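Local coordinates for protein endopolygalacturonase (PDB 1K5C) that probably hydrolyses the alpha-1,4 bonds between galacturonosyl units inside polygalacturonan chains of pectin, at residues C3-V8 / L33-D38; V256-S261 / S276-T281; V296-G301 / W307-L312. All blocks are in the same frame, centred on the assembly; numbering follows the deposited sequence.

Contact 1. Residues C3-V8 / L33-D38; sequences CTVKSV and LVLNPD
V5 reaches with its CG2 methyl toward the end of L35, where the CD2 methyl of the leucine lies 4.3 Å away. This is a light van der Waals touch, and the second one resembles it: L33 brings CD1 to 4.3 Å from V8 CA, so this leucine meets the backbone of the other segment rather than the tip of its side chain. With CG of L33 anti to the backbone N (chi1 177°), its CD1 extends toward V8. No direct hydrogen bond joins the segments. Instead a water bridges the two backbones, accepting a bond from V34 N at 2.9 Å and giving a weak one to V8 O at 3.3 Å. The contact lies near the N-terminal end of the parallel beta-helix and joins strand 4-5 and the loop after it to strand 33-35. The C3–C17 disulfide ties the start of the chain down. Strand 4-5 pairs in parallel with strand 19-22, whose V20 and L22 also touch V5, while strand 33-35 is an edge strand of a different parallel sheet, next to strand 61-65, and F25 and V27 of strand 25-27 lie against L33.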
loop_
_atom_site.group_PDB
_atom_site.type_symbol
_atom_site.label_atom_id
_atom_site.label_comp_id
_atom_site.label_asym_id
_atom_site.label_seq_id
_atom_site.Cartn_x
_atom_site.Cartn_y
_atom_site.Cartn_z
ATOM N N CYS A 3 -5.894 -5.337 -32.058
ATOM C CA CYS A 3 -5.890 -5.722 -30.643
ATOM C C CYS A 3 -4.496 -5.696 -30.063
ATOM O O CYS A 3 -4.292 -6.188 -28.937
ATOM C CB CYS A 3 -6.584 -7.077 -30.453
ATOM S SG CYS A 3 -8.357 -7.009 -30.912
ATOM N N THR A 4 -3.542 -5.087 -30.739
ATOM C CA THR A 4 -2.190 -4.874 -30.201
ATOM C C THR A 4 -2.017 -3.391 -30.014
ATOM O O THR A 4 -2.173 -2.605 -30.929
ATOM C CB THR A 4 -1.112 -5.375 -31.170
ATOM O OG1 THR A 4 -1.339 -6.773 -31.335
ATOM C CG2 THR A 4 0.324 -5.260 -30.637
ATOM N N VAL A 5 -1.650 -3.019 -28.814
ATOM C CA VAL A 5 -1.426 -1.618 -28.442
ATOM C C VAL A 5 0.047 -1.306 -28.569
ATOM O O VAL A 5 0.872 -1.911 -27.872
ATOM C CB VAL A 5 -1.927 -1.357 -27.017
ATOM C CG1 VAL A 5 -1.622 0.081 -26.583
ATOM C CG2 VAL A 5 -3.412 -1.661 -26.967
ATOM N N LYS A 6 0.345 -0.371 -29.473
ATOM C CA LYS A 6 1.717 -0.022 -29.765
ATOM C C LYS A 6 2.043 1.436 -29.408
ATOM O O LYS A 6 3.197 1.849 -29.589
ATOM C CB LYS A 6 1.985 -0.239 -31.305
ATOM C CG LYS A 6 1.665 -1.724 -31.687
ATOM C CD LYS A 6 2.244 -1.967 -33.056
ATOM C CE LYS A 6 2.224 -3.432 -33.496
ATOM N NZ LYS A 6 2.040 -3.551 -34.974
ATOM N N SER A 7 1.078 2.177 -28.920
ATOM C CA SER A 7 1.201 3.608 -28.657
ATOM C C SER A 7 0.029 4.060 -27.795
ATOM O O SER A 7 -0.924 3.286 -27.652
ATOM C CB SER A 7 1.132 4.449 -29.980
ATOM O OG SER A 7 -0.228 4.381 -30.437
ATOM N N VAL A 8 0.143 5.271 -27.250
ATOM C CA VAL A 8 -0.965 5.804 -26.454
ATOM C C VAL A 8 -2.178 5.913 -27.359
ATOM O O VAL A 8 -3.281 5.703 -26.880
ATOM C CB VAL A 8 -0.620 7.126 -25.750
ATOM C CG1 VAL A 8 0.549 6.916 -24.781
ATOM C CG2 VAL A 8 -0.302 8.293 -26.634
ATOM N N LEU A 33 -1.526 6.772 -20.625
ATOM C CA LEU A 33 -1.897 5.466 -21.220
ATOM C C LEU A 33 -3.119 4.980 -20.484
ATOM O O LEU A 33 -3.047 4.677 -19.305
ATOM C CB LEU A 33 -0.712 4.524 -21.118
ATOM C CG LEU A 33 -1.002 3.084 -21.650
ATOM C CD1 LEU A 33 -1.457 3.149 -23.128
ATOM C CD2 LEU A 33 0.236 2.228 -21.518
ATOM N N VAL A 34 -4.238 4.942 -21.204
ATOM C CA VAL A 34 -5.544 4.588 -20.621
ATOM C C VAL A 34 -6.109 3.394 -21.375
ATOM O O VAL A 34 -6.276 3.424 -22.581
ATOM C CB VAL A 34 -6.505 5.774 -20.713
ATOM C CG1 VAL A 34 -7.903 5.418 -20.170
ATOM C CG2 VAL A 34 -5.937 6.973 -19.892
ATOM N N LEU A 35 -6.419 2.327 -20.615
ATOM C CA LEU A 35 -7.015 1.130 -21.188
ATOM C C LEU A 35 -8.359 0.859 -20.540
ATOM O O LEU A 35 -8.449 0.759 -19.312
ATOM C CB LEU A 35 -6.105 -0.101 -20.997
ATOM C CG LEU A 35 -4.756 -0.049 -21.713
ATOM C CD1 LEU A 35 -3.805 -1.106 -21.164
ATOM C CD2 LEU A 35 -4.942 -0.186 -23.236
ATOM N N ASN A 36 -9.387 0.695 -21.408
ATOM C CA ASN A 36 -10.738 0.354 -20.965
ATOM C C ASN A 36 -11.150 -0.935 -21.679
ATOM O O ASN A 36 -11.887 -0.891 -22.689
ATOM C CB ASN A 36 -11.742 1.479 -21.285
ATOM C CG ASN A 36 -11.472 2.688 -20.422
ATOM O OD1 ASN A 36 -11.523 2.613 -19.199
ATOM N ND2 ASN A 36 -11.174 3.829 -21.039
ATOM N N PRO A 37 -10.622 -2.071 -21.254
ATOM C CA PRO A 37 -10.861 -3.318 -22.033
ATOM C C PRO A 37 -12.293 -3.812 -21.865
ATOM O O PRO A 37 -13.000 -3.515 -20.908
ATOM C CB PRO A 37 -9.862 -4.318 -21.421
ATOM C CG PRO A 37 -8.972 -3.515 -20.531
ATOM C CD PRO A 37 -9.763 -2.320 -20.110
ATOM N N ASP A 38 -12.678 -4.646 -22.856
ATOM C CA ASP A 38 -13.971 -5.341 -22.780
ATOM C C ASP A 38 -14.067 -6.172 -21.513
ATOM O O ASP A 38 -13.039 -6.681 -20.951
ATOM C CB ASP A 38 -14.116 -6.302 -23.960
ATOM C CG ASP A 38 -14.381 -5.656 -25.321
ATOM O OD1 ASP A 38 -14.299 -4.452 -25.450
ATOM O OD2 ASP A 38 -14.694 -6.444 -26.243
HETATM O O HOH W 1 -4.087 6.338 -23.735
#

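Contact 2. Residues V256-S261 / S276-T281; sequences VLISQS and SDVNFT
F280 and I258 have the largest shares of this interface, with V256 close behind, and together they show how a right-handed parallel beta-helix fills its interior. Strands 254-259 and 275-280 belong to different parallel sheets of the helix, and their inward residues meet across its interior. V256 and F280 approach from opposite directions: the CG2 methyl of the valine stops 4.1 Å from CZ, the far end of the phenyl ring, and comes at the ring obliquely. In the phenylalanine, CG anti to the carbonyl carbon (chi1 -69°) directs the ring toward V256. Two residues on, at the next inward position, I258 makes the same crossing with an aliphatic partner, its terminal CD1 resting 4.3 Å from V278 CG1. An extended second torsion (chi2 167°) carries CD1 out toward that valine.

Neither pair is joined by a hydrogen bond, and the strands are too far apart for their backbones to meet, with 9.8 Å between the CA atoms of I258 and V278. Cohesion comes from the apolar filling, which continues beyond these segments: the F280 ring stacks on Y243 and meets W309 edge to face, while I258 also touches I227. The side chain of I258 lies about 7 Å from that of R226, a galacturonate-binding residue, which places this core close to the substrate-binding residues. Past the strand the chain turns a corner, where S259 OG accepts a bond from S261 N at 3.1 Å, an ST turn with an N-H...O angle of 160°.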
loop_
_atom_site.group_PDB
_atom_site.type_symbol
_atom_site.label_atom_id
_atom_site.label_comp_id
_atom_site.label_asym_id
_atom_site.label_seq_id
_atom_site.Cartn_x
_atom_site.Cartn_y
_atom_site.Cartn_z
ATOM N N VAL A 256 5.094 -1.778 16.365
ATOM C CA VAL A 256 3.686 -1.521 16.180
ATOM C C VAL A 256 3.415 -0.115 16.650
ATOM O O VAL A 256 3.765 0.242 17.768
ATOM C CB VAL A 256 2.802 -2.507 17.015
ATOM C CG1 VAL A 256 1.318 -2.193 16.895
ATOM C CG2 VAL A 256 3.109 -3.976 16.688
ATOM N N LEU A 257 2.733 0.708 15.785
ATOM C CA LEU A 257 2.252 2.011 16.207
ATOM C C LEU A 257 0.797 2.139 15.757
ATOM O O LEU A 257 0.499 2.133 14.574
ATOM C CB LEU A 257 3.095 3.173 15.656
ATOM C CG LEU A 257 2.575 4.595 16.009
ATOM C CD1 LEU A 257 2.601 4.847 17.510
ATOM C CD2 LEU A 257 3.383 5.651 15.278
ATOM N N ILE A 258 -0.098 2.183 16.756
ATOM C CA ILE A 258 -1.543 2.340 16.536
ATOM C C ILE A 258 -1.866 3.681 17.151
ATOM O O ILE A 258 -1.729 3.810 18.374
ATOM C CB ILE A 258 -2.308 1.162 17.112
ATOM C CG1 ILE A 258 -1.984 -0.096 16.198
ATOM C CG2 ILE A 258 -3.809 1.439 17.134
ATOM C CD1 ILE A 258 -2.410 -1.400 16.808
ATOM N N SER A 259 -2.236 4.668 16.331
ATOM C CA SER A 259 -2.309 6.023 16.839
ATOM C C SER A 259 -3.372 6.854 16.146
ATOM O O SER A 259 -3.535 6.831 14.937
ATOM C CB SER A 259 -0.955 6.711 16.639
ATOM O OG SER A 259 -1.070 8.111 16.971
ATOM N N GLN A 260 -4.106 7.607 16.987
ATOM C CA GLN A 260 -5.094 8.567 16.540
ATOM C C GLN A 260 -4.585 10.012 16.664
ATOM O O GLN A 260 -5.402 10.951 16.649
ATOM C CB GLN A 260 -6.410 8.339 17.315
ATOM C CG GLN A 260 -7.084 7.062 16.841
ATOM C CD GLN A 260 -8.158 6.540 17.781
ATOM O OE1 GLN A 260 -8.127 6.761 19.007
ATOM N NE2 GLN A 260 -9.114 5.805 17.244
ATOM N N SER A 261 -3.287 10.193 16.688
ATOM C CA SER A 261 -2.653 11.521 16.782
ATOM C C SER A 261 -2.062 12.004 15.456
ATOM O O SER A 261 -1.411 13.072 15.446
ATOM C CB SER A 261 -1.555 11.522 17.835
ATOM O OG SER A 261 -2.125 11.229 19.131
ATOM N N SER A 276 -11.610 -0.449 16.340
ATOM C CA SER A 276 -12.197 -1.570 17.091
ATOM C C SER A 276 -11.710 -2.903 16.507
ATOM O O SER A 276 -11.414 -3.026 15.322
ATOM C CB SER A 276 -13.690 -1.507 17.124
ATOM O OG SER A 276 -14.244 -1.463 15.877
ATOM N N ASP A 277 -11.676 -3.877 17.406
ATOM C CA ASP A 277 -11.474 -5.301 17.022
ATOM C C ASP A 277 -10.198 -5.489 16.209
ATOM O O ASP A 277 -10.233 -5.957 15.067
ATOM C CB ASP A 277 -12.712 -5.816 16.287
ATOM C CG ASP A 277 -13.927 -5.730 17.127
ATOM O OD1 ASP A 277 -13.884 -5.464 18.359
ATOM O OD2 ASP A 277 -15.006 -6.006 16.518
ATOM N N VAL A 278 -9.061 -5.178 16.854
ATOM C CA VAL A 278 -7.733 -5.315 16.238
ATOM C C VAL A 278 -7.013 -6.491 16.952
ATOM O O VAL A 278 -6.757 -6.390 18.157
ATOM C CB VAL A 278 -6.919 -4.016 16.369
ATOM C CG1 VAL A 278 -5.525 -4.223 15.799
ATOM C CG2 VAL A 278 -7.657 -2.879 15.673
ATOM N N ASN A 279 -6.700 -7.551 16.216
ATOM C CA ASN A 279 -6.173 -8.792 16.796
ATOM C C ASN A 279 -4.848 -9.174 16.147
ATOM O O ASN A 279 -4.653 -8.952 14.931
ATOM C CB ASN A 279 -7.171 -9.954 16.559
ATOM C CG ASN A 279 -8.350 -9.960 17.492
ATOM O OD1 ASN A 279 -8.538 -9.119 18.346
ATOM N ND2 ASN A 279 -9.138 -11.076 17.459
ATOM N N PHE A 280 -4.013 -9.854 16.928
ATOM C CA PHE A 280 -2.827 -10.595 16.428
ATOM C C PHE A 280 -3.084 -12.066 16.852
ATOM O O PHE A 280 -2.831 -12.437 17.995
ATOM C CB PHE A 280 -1.524 -10.116 17.017
ATOM C CG PHE A 280 -1.087 -8.720 16.573
ATOM C CD1 PHE A 280 -1.598 -7.583 17.146
ATOM C CD2 PHE A 280 -0.108 -8.599 15.551
ATOM C CE1 PHE A 280 -1.154 -6.309 16.763
ATOM C CE2 PHE A 280 0.323 -7.329 15.177
ATOM C CZ PHE A 280 -0.188 -6.197 15.769
ATOM N N THR A 281 -3.638 -12.840 15.891
ATOM C CA THR A 281 -4.038 -14.240 16.138
ATOM C C THR A 281 -3.575 -15.094 14.974
ATOM O O THR A 281 -3.064 -14.617 13.976
ATOM C CB THR A 281 -5.563 -14.329 16.341
ATOM O OG1 THR A 281 -6.182 -13.712 15.191
ATOM C CG2 THR A 281 -6.012 -13.627 17.619
#

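Contact 3. Residues V296-G301 / W307-L312; sequences VTVECG and WNWSQL
V298 and V296 close on the W309 indole from the opposite strand, and here the packing is tight. The CG2 methyl of V298 comes within 3.6 Å of W309 CH2, meeting the ring obliquely, while V296 CG1 sits at the indole edge, in its plane, 3.8 Å from CZ3. In W309, CG stands opposite the carbonyl carbon (chi1 -74°), which points the CZ3–CH2 end of the ring at the two valines; its NE1 is bound by the backbone O of V278. These are successive inward positions on two sheets of the right-handed parallel beta-helix, facing each other across its interior near the C-terminal end, with the strand axes 13.6 Å apart and running antiparallel at 175°. Distances lengthen around W307 and L312. W307, nearly as well covered as W309, has CZ3 4.3 Å from V298 CG1, and C300, held in a disulfide with C303, brings SG to 4.2 Å from W307 CH2 as an oblique sulfur-aromatic approach. V296 CG2 only just reaches L312 CD2 at 4.4 Å. The outer side of segment 307-312 is polar and partly exposed: N308 OD1 accepts a bond from S310 N at 3.0 Å in an Asx turn.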
loop_
_atom_site.group_PDB
_atom_site.type_symbol
_atom_site.label_atom_id
_atom_site.label_comp_id
_atom_site.label_asym_id
_atom_site.label_seq_id
_atom_site.Cartn_x
_atom_site.Cartn_y
_atom_site.Cartn_z
ATOM N N VAL A 296 6.101 -1.396 21.024
ATOM C CA VAL A 296 4.672 -1.161 20.737
ATOM C C VAL A 296 4.205 0.107 21.426
ATOM O O VAL A 296 4.368 0.255 22.640
ATOM C CB VAL A 296 3.850 -2.349 21.270
ATOM C CG1 VAL A 296 2.340 -2.080 21.152
ATOM C CG2 VAL A 296 4.217 -3.654 20.580
ATOM N N THR A 297 3.548 0.980 20.670
ATOM C CA THR A 297 2.788 2.084 21.257
ATOM C C THR A 297 1.364 2.050 20.671
ATOM O O THR A 297 1.200 1.937 19.447
ATOM C CB THR A 297 3.445 3.447 21.051
ATOM O OG1 THR A 297 4.560 3.478 22.000
ATOM C CG2 THR A 297 2.539 4.650 21.316
ATOM N N VAL A 298 0.391 2.172 21.570
ATOM C CA VAL A 298 -1.015 2.349 21.220
ATOM C C VAL A 298 -1.431 3.682 21.839
ATOM O O VAL A 298 -1.299 3.844 23.059
ATOM C CB VAL A 298 -1.880 1.199 21.778
ATOM C CG1 VAL A 298 -3.360 1.497 21.524
ATOM C CG2 VAL A 298 -1.444 -0.136 21.156
ATOM N N GLU A 299 -1.912 4.607 20.995
ATOM C CA GLU A 299 -2.328 5.951 21.427
ATOM C C GLU A 299 -3.744 6.189 20.923
ATOM O O GLU A 299 -3.966 6.690 19.829
ATOM C CB GLU A 299 -1.327 6.999 20.894
ATOM C CG GLU A 299 -1.703 8.427 21.299
ATOM C CD GLU A 299 -1.196 8.859 22.653
ATOM O OE1 GLU A 299 -0.673 8.044 23.413
ATOM O OE2 GLU A 299 -1.308 10.079 22.956
ATOM N N CYS A 300 -4.706 5.818 21.760
ATOM C CA CYS A 300 -6.126 5.901 21.422
ATOM C C CYS A 300 -6.798 7.055 22.152
ATOM O O CYS A 300 -6.714 7.154 23.383
ATOM C CB CYS A 300 -6.896 4.642 21.874
ATOM S SG CYS A 300 -6.559 3.162 20.892
ATOM N N GLY A 301 -7.564 7.860 21.386
ATOM C CA GLY A 301 -8.634 8.681 21.957
ATOM C C GLY A 301 -9.949 7.966 21.942
ATOM O O GLY A 301 -10.827 8.325 22.765
ATOM N N TRP A 307 -9.191 -6.820 22.211
ATOM C CA TRP A 307 -8.092 -6.975 21.231
ATOM C C TRP A 307 -7.251 -8.148 21.700
ATOM O O TRP A 307 -6.504 -8.059 22.703
ATOM C CB TRP A 307 -7.271 -5.690 21.203
ATOM C CG TRP A 307 -7.996 -4.497 20.634
ATOM C CD1 TRP A 307 -9.345 -4.329 20.424
ATOM C CD2 TRP A 307 -7.347 -3.284 20.203
ATOM N NE1 TRP A 307 -9.570 -3.048 19.846
ATOM C CE2 TRP A 307 -8.363 -2.396 19.739
ATOM C CE3 TRP A 307 -6.008 -2.833 20.169
ATOM C CZ2 TRP A 307 -8.058 -1.117 19.264
ATOM C CZ3 TRP A 307 -5.723 -1.563 19.695
ATOM C CH2 TRP A 307 -6.741 -0.711 19.240
ATOM N N ASN A 308 -7.394 -9.262 20.964
ATOM C CA ASN A 308 -6.628 -10.492 21.325
ATOM C C ASN A 308 -5.275 -10.393 20.585
ATOM O O ASN A 308 -5.271 -10.515 19.350
ATOM C CB ASN A 308 -7.429 -11.712 20.837
ATOM C CG ASN A 308 -6.747 -13.015 21.261
ATOM O OD1 ASN A 308 -5.534 -13.038 21.511
ATOM N ND2 ASN A 308 -7.523 -14.058 21.360
ATOM N N TRP A 309 -4.227 -10.101 21.343
ATOM C CA TRP A 309 -2.883 -9.956 20.793
ATOM C C TRP A 309 -1.998 -11.134 21.224
ATOM O O TRP A 309 -0.775 -11.060 21.257
ATOM C CB TRP A 309 -2.256 -8.631 21.259
ATOM C CG TRP A 309 -2.856 -7.448 20.531
ATOM C CD1 TRP A 309 -4.049 -7.342 19.850
ATOM C CD2 TRP A 309 -2.202 -6.160 20.406
ATOM N NE1 TRP A 309 -4.183 -6.060 19.306
ATOM C CE2 TRP A 309 -3.064 -5.337 19.641
ATOM C CE3 TRP A 309 -0.986 -5.652 20.878
ATOM C CZ2 TRP A 309 -2.694 -3.993 19.342
ATOM C CZ3 TRP A 309 -0.645 -4.339 20.569
ATOM C CH2 TRP A 309 -1.505 -3.528 19.810
ATOM N N SER A 310 -2.646 -12.308 21.447
ATOM C CA SER A 310 -1.919 -13.457 22.001
ATOM C C SER A 310 -0.798 -13.906 21.148
ATOM O O SER A 310 0.182 -14.444 21.683
ATOM C CB SER A 310 -2.937 -14.605 22.210
ATOM O OG SER A 310 -3.580 -14.947 20.953
ATOM N N GLN A 311 -0.889 -13.744 19.811
ATOM C CA GLN A 311 0.159 -14.275 18.923
ATOM C C GLN A 311 1.221 -13.241 18.550
ATOM O O GLN A 311 2.090 -13.542 17.719
ATOM C CB GLN A 311 -0.478 -14.900 17.668
ATOM C CG GLN A 311 -1.276 -16.193 18.036
ATOM C CD GLN A 311 -0.311 -17.282 18.499
ATOM O OE1 GLN A 311 0.013 -17.388 19.665
ATOM N NE2 GLN A 311 0.205 -18.056 17.581
ATOM N N LEU A 312 1.204 -12.063 19.195
ATOM C CA LEU A 312 2.253 -11.066 18.933
ATOM C C LEU A 312 3.431 -11.263 19.874
ATOM O O LEU A 312 3.246 -11.322 21.110
ATOM C CB LEU A 312 1.654 -9.662 19.160
ATOM C CG LEU A 312 2.601 -8.498 18.988
ATOM C CD1 LEU A 312 3.165 -8.457 17.527
ATOM C CD2 LEU A 312 1.923 -7.164 19.341
#

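All three contacts are mainly apolar, yet they sample different places along the same beta-helix. Contact 1 lies at the N-terminal end, its centre 42 Å from that of contact 2 and 46 Å from that of contact 3, on the other side of the chain's centre. It is aliphatic, includes a water bridge and has one partly exposed member, V8, whereas every touching residue of contacts 2 and 3 is buried. These two are neighbours, 5 Å apart between centres: strands 254-259 and 294-299 lie side by side, and I258 O and E299 N, 2.7 Å apart, probably form a hydrogen bond. Their interiors bring aromatic rings against aliphatic groups, with one phenyl in contact 2 and two indoles plus a cystine sulfur in contact 3.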